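PDB 3HXL: phage tail sheath protein from Desulfitobacterium hafniense, which probably polymerises with copies of itself into the contractile sheath around the tail tube of a myovirus-like phage. Local coordinates for residues Tyr238-Ser248 against Ile327-Lys337. Numbering follows the deposited sequence.
Sequences YPAADYEGVIS and INTLTSFTADK
Two successive backbone N-H groups, those of Thr-331 and Ser-332, both donate to OD1 of the Asp-242 carboxylate. Thr-331 N meets OD1 at 2.8 Å, almost end-on to the C-O bond and nearly straight at 171°, while Ser-332 N comes to the same oxygen from the syn side, slightly out of the carboxylate plane. OD2, at the other corner, takes a bond from Ser-332 OG that is modelled very short (2.5 Å), so its exact length is doubtful. With CG anti to the backbone N (chi1 -176°), the carboxylate swings back to the loop although the CB of Asp-242 points away from it.

The second carboxylate, Glu-244, offers the syn lone pair of OE1 to Lys-337 NZ, a 2.9 Å salt bridge; the lysine chain bends at chi3 (69°) and lays CD beside both oxygens and CE beside OE1. The amide of Asn-328 lies against the backbone of Glu-244, its OD1 3.4 Å from Glu-244 CA. That oxygen also accepts from Leu-330 N in an Asx turn, while ND2 bonds to Phe-341 O. On one face of the Tyr-243 ring sit Gly-245 N and Glu-244 CG, both toward the rim; its OH bonds to Asp-225 on helix 210-227.

Residues 243-246 form a type I beta turn leading into strand 246-255 of the mixed sheet in the subtilisin-like domain, and 327-337 belongs to the connection from strand 320-323 to helix 344-364.

Thr-329 points into the bend of 238-248. Its N bonds to Val-246 O at 2.8 Å, and its OG1 lies 2.8 Å from Tyr-243 O and 3.0 Å from Val-246 O, one hydroxyl proton having both within range. The methyl CG2 presses tightly on Ser-248 CB, and a water links Ser-248 N to Ile-327 O.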
loop_
_atom_site.group_PDB
_atom_site.type_symbol
_atom_site.label_atom_id
_atom_site.label_comp_id
_atom_site.label_asym_id
_atom_site.label_seq_id
_atom_site.Cartn_x
_atom_site.Cartn_y
_atom_site.Cartn_z
ATOM N N TYR A 238 -18.519 0.020 -2.971
ATOM C CA TYR A 238 -18.644 -0.993 -4.007
ATOM C C TYR A 238 -18.929 -2.358 -3.396
ATOM O O TYR A 238 -18.200 -3.327 -3.630
ATOM C CB TYR A 238 -17.372 -1.059 -4.850
ATOM C CG TYR A 238 -17.588 -1.699 -6.202
ATOM C CD1 TYR A 238 -17.046 -2.950 -6.505
ATOM C CD2 TYR A 238 -18.332 -1.045 -7.184
ATOM C CE1 TYR A 238 -17.238 -3.534 -7.761
ATOM C CE2 TYR A 238 -18.531 -1.616 -8.439
ATOM C CZ TYR A 238 -17.981 -2.858 -8.722
ATOM O OH TYR A 238 -18.160 -3.411 -9.971
ATOM N N PRO A 239 -19.993 -2.452 -2.593
ATOM C CA PRO A 239 -20.343 -3.726 -1.966
ATOM C C PRO A 239 -20.718 -4.780 -3.010
ATOM O O PRO A 239 -20.748 -5.974 -2.715
ATOM C CB PRO A 239 -21.509 -3.351 -1.059
ATOM C CG PRO A 239 -22.151 -2.217 -1.788
ATOM C CD PRO A 239 -20.963 -1.404 -2.230
ATOM N N ALA A 240 -20.987 -4.335 -4.234
ATOM C CA ALA A 240 -21.358 -5.255 -5.306
ATOM C C ALA A 240 -20.264 -6.287 -5.589
ATOM O O ALA A 240 -20.516 -7.316 -6.228
ATOM C CB ALA A 240 -21.688 -4.468 -6.591
ATOM N N ALA A 241 -19.049 -6.011 -5.123
ATOM C CA ALA A 241 -17.927 -6.924 -5.325
ATOM C C ALA A 241 -18.242 -8.311 -4.743
ATOM O O ALA A 241 -17.832 -9.332 -5.299
ATOM C CB ALA A 241 -16.654 -6.352 -4.668
ATOM N N ASP A 242 -18.953 -8.327 -3.614
ATOM C CA ASP A 242 -19.359 -9.566 -2.937
ATOM C C ASP A 242 -18.240 -10.608 -2.962
ATOM O O ASP A 242 -18.440 -11.759 -3.358
ATOM C CB ASP A 242 -20.636 -10.103 -3.608
ATOM C CG ASP A 242 -21.204 -11.338 -2.921
ATOM O OD1 ASP A 242 -20.943 -11.547 -1.717
ATOM O OD2 ASP A 242 -21.944 -12.094 -3.594
ATOM N N TYR A 243 -17.060 -10.186 -2.518
ATOM C CA TYR A 243 -15.883 -11.039 -2.511
ATOM C C TYR A 243 -15.002 -10.718 -1.297
ATOM O O TYR A 243 -14.807 -9.546 -0.966
ATOM C CB TYR A 243 -15.117 -10.816 -3.814
ATOM C CG TYR A 243 -13.862 -11.647 -3.946
ATOM C CD1 TYR A 243 -13.913 -13.036 -3.847
ATOM C CD2 TYR A 243 -12.623 -11.040 -4.160
ATOM C CE1 TYR A 243 -12.757 -13.807 -3.953
ATOM C CE2 TYR A 243 -11.457 -11.804 -4.269
ATOM C CZ TYR A 243 -11.541 -13.185 -4.162
ATOM O OH TYR A 243 -10.411 -13.950 -4.247
ATOM N N GLU A 244 -14.480 -11.757 -0.644
ATOM C CA GLU A 244 -13.640 -11.583 0.552
ATOM C C GLU A 244 -12.329 -10.855 0.273
ATOM O O GLU A 244 -11.647 -10.395 1.198
ATOM C CB GLU A 244 -13.328 -12.940 1.206
ATOM C CG GLU A 244 -12.479 -13.881 0.353
ATOM C CD GLU A 244 -13.328 -14.815 -0.502
ATOM O OE1 GLU A 244 -14.520 -14.510 -0.715
ATOM O OE2 GLU A 244 -12.798 -15.848 -0.956
ATOM N N GLY A 245 -11.970 -10.746 -1.000
ATOM C CA GLY A 245 -10.740 -10.064 -1.344
ATOM C C GLY A 245 -10.940 -8.567 -1.493
ATOM O O GLY A 245 -9.989 -7.832 -1.748
ATOM N N VAL A 246 -12.176 -8.104 -1.323
ATOM C CA VAL A 246 -12.471 -6.680 -1.469
ATOM C C VAL A 246 -13.171 -6.053 -0.267
ATOM O O VAL A 246 -14.184 -6.557 0.203
ATOM C CB VAL A 246 -13.366 -6.418 -2.707
ATOM C CG1 VAL A 246 -13.706 -4.939 -2.799
ATOM C CG2 VAL A 246 -12.663 -6.888 -3.967
ATOM N N ILE A 247 -12.615 -4.954 0.234
ATOM C CA ILE A 247 -13.220 -4.238 1.348
ATOM C C ILE A 247 -13.828 -2.971 0.760
ATOM O O ILE A 247 -13.187 -2.283 -0.035
ATOM C CB ILE A 247 -12.168 -3.851 2.423
ATOM C CG1 ILE A 247 -11.609 -5.122 3.074
ATOM C CG2 ILE A 247 -12.808 -2.943 3.469
ATOM C CD1 ILE A 247 -10.333 -4.896 3.899
ATOM N N SER A 248 -15.068 -2.676 1.132
ATOM C CA SER A 248 -15.761 -1.491 0.619
ATOM C C SER A 248 -16.080 -0.464 1.706
ATOM O O SER A 248 -16.958 -0.682 2.541
ATOM C CB SER A 248 -17.065 -1.903 -0.076
ATOM O OG SER A 248 -17.740 -0.780 -0.619
ATOM N N ILE A 327 -15.122 -5.792 8.356
ATOM C CA ILE A 327 -15.575 -6.793 7.399
ATOM C C ILE A 327 -15.294 -6.433 5.952
ATOM O O ILE A 327 -15.066 -5.263 5.620
ATOM C CB ILE A 327 -17.098 -7.033 7.522
ATOM C CG1 ILE A 327 -17.849 -5.714 7.286
ATOM C CG2 ILE A 327 -17.430 -7.609 8.880
ATOM C CD1 ILE A 327 -19.365 -5.880 7.162
ATOM N N ASN A 328 -15.296 -7.456 5.099
ATOM C CA ASN A 328 -15.085 -7.265 3.671
ATOM C C ASN A 328 -16.460 -7.375 2.995
ATOM O O ASN A 328 -17.473 -7.533 3.675
ATOM C CB ASN A 328 -14.084 -8.295 3.116
ATOM C CG ASN A 328 -14.471 -9.727 3.429
ATOM O OD1 ASN A 328 -15.518 -10.219 2.991
ATOM N ND2 ASN A 328 -13.616 -10.414 4.178
ATOM N N THR A 329 -16.496 -7.290 1.668
ATOM C CA THR A 329 -17.764 -7.320 0.940
ATOM C C THR A 329 -18.480 -8.650 0.766
ATOM O O THR A 329 -19.585 -8.681 0.218
ATOM C CB THR A 329 -17.602 -6.739 -0.463
ATOM O OG1 THR A 329 -16.692 -7.549 -1.205
ATOM C CG2 THR A 329 -17.069 -5.324 -0.397
ATOM N N LEU A 330 -17.877 -9.749 1.197
ATOM C CA LEU A 330 -18.532 -11.043 1.026
ATOM C C LEU A 330 -19.853 -11.153 1.777
ATOM O O LEU A 330 -19.886 -11.062 3.008
ATOM C CB LEU A 330 -17.612 -12.181 1.472
ATOM C CG LEU A 330 -18.241 -13.572 1.341
ATOM C CD1 LEU A 330 -18.451 -13.910 -0.145
ATOM C CD2 LEU A 330 -17.317 -14.601 1.977
ATOM N N THR A 331 -20.943 -11.349 1.033
ATOM C CA THR A 331 -22.267 -11.501 1.637
ATOM C C THR A 331 -22.986 -12.769 1.177
ATOM O O THR A 331 -23.888 -13.240 1.862
ATOM C CB THR A 331 -23.209 -10.303 1.339
ATOM O OG1 THR A 331 -23.372 -10.158 -0.076
ATOM C CG2 THR A 331 -22.647 -9.020 1.924
ATOM N N SER A 332 -22.599 -13.315 0.025
ATOM C CA SER A 332 -23.228 -14.533 -0.483
ATOM C C SER A 332 -22.530 -15.738 0.136
ATOM O O SER A 332 -21.680 -16.363 -0.488
ATOM C CB SER A 332 -23.115 -14.608 -2.009
ATOM O OG SER A 332 -23.715 -13.479 -2.613
ATOM N N PHE A 333 -22.896 -16.065 1.366
ATOM C CA PHE A 333 -22.272 -17.176 2.055
ATOM C C PHE A 333 -22.792 -18.528 1.597
ATOM O O PHE A 333 -23.963 -18.672 1.228
ATOM C CB PHE A 333 -22.466 -17.012 3.563
ATOM C CG PHE A 333 -22.052 -15.660 4.078
ATOM C CD1 PHE A 333 -20.755 -15.195 3.886
ATOM C CD2 PHE A 333 -22.965 -14.848 4.745
ATOM C CE1 PHE A 333 -20.370 -13.937 4.351
ATOM C CE2 PHE A 333 -22.592 -13.589 5.214
ATOM C CZ PHE A 333 -21.296 -13.132 5.018
ATOM N N THR A 334 -21.904 -19.514 1.604
ATOM C CA THR A 334 -22.261 -20.866 1.210
ATOM C C THR A 334 -21.758 -21.829 2.269
ATOM O O THR A 334 -21.133 -21.420 3.247
ATOM C CB THR A 334 -21.633 -21.251 -0.144
ATOM O OG1 THR A 334 -20.206 -21.278 -0.020
ATOM C CG2 THR A 334 -22.026 -20.239 -1.218
ATOM N N ALA A 335 -22.050 -23.109 2.079
ATOM C CA ALA A 335 -21.618 -24.130 3.018
ATOM C C ALA A 335 -20.093 -24.118 3.133
ATOM O O ALA A 335 -19.550 -24.146 4.240
ATOM C CB ALA A 335 -22.101 -25.493 2.555
ATOM N N ASP A 336 -19.419 -24.055 1.986
ATOM C CA ASP A 336 -17.956 -24.046 1.920
ATOM C C ASP A 336 -17.311 -22.708 2.270
ATOM O O ASP A 336 -16.121 -22.655 2.573
ATOM C CB ASP A 336 -17.478 -24.449 0.520
ATOM C CG ASP A 336 -17.726 -25.915 0.210
ATOM O OD1 ASP A 336 -18.137 -26.664 1.121
ATOM O OD2 ASP A 336 -17.494 -26.319 -0.945
ATOM N N LYS A 337 -18.078 -21.626 2.203
ATOM C CA LYS A 337 -17.536 -20.309 2.528
ATOM C C LYS A 337 -18.556 -19.557 3.371
ATOM O O LYS A 337 -19.348 -18.767 2.858
ATOM C CB LYS A 337 -17.208 -19.542 1.244
ATOM C CG LYS A 337 -16.270 -18.360 1.450
ATOM C CD LYS A 337 -15.737 -17.811 0.138
ATOM C CE LYS A 337 -16.815 -17.126 -0.677
ATOM N NZ LYS A 337 -16.265 -16.517 -1.923
HETATM O O HOH W 1 -18.512 -14.510 -3.457
HETATM O O HOH W 2 -16.200 -4.222 3.264
#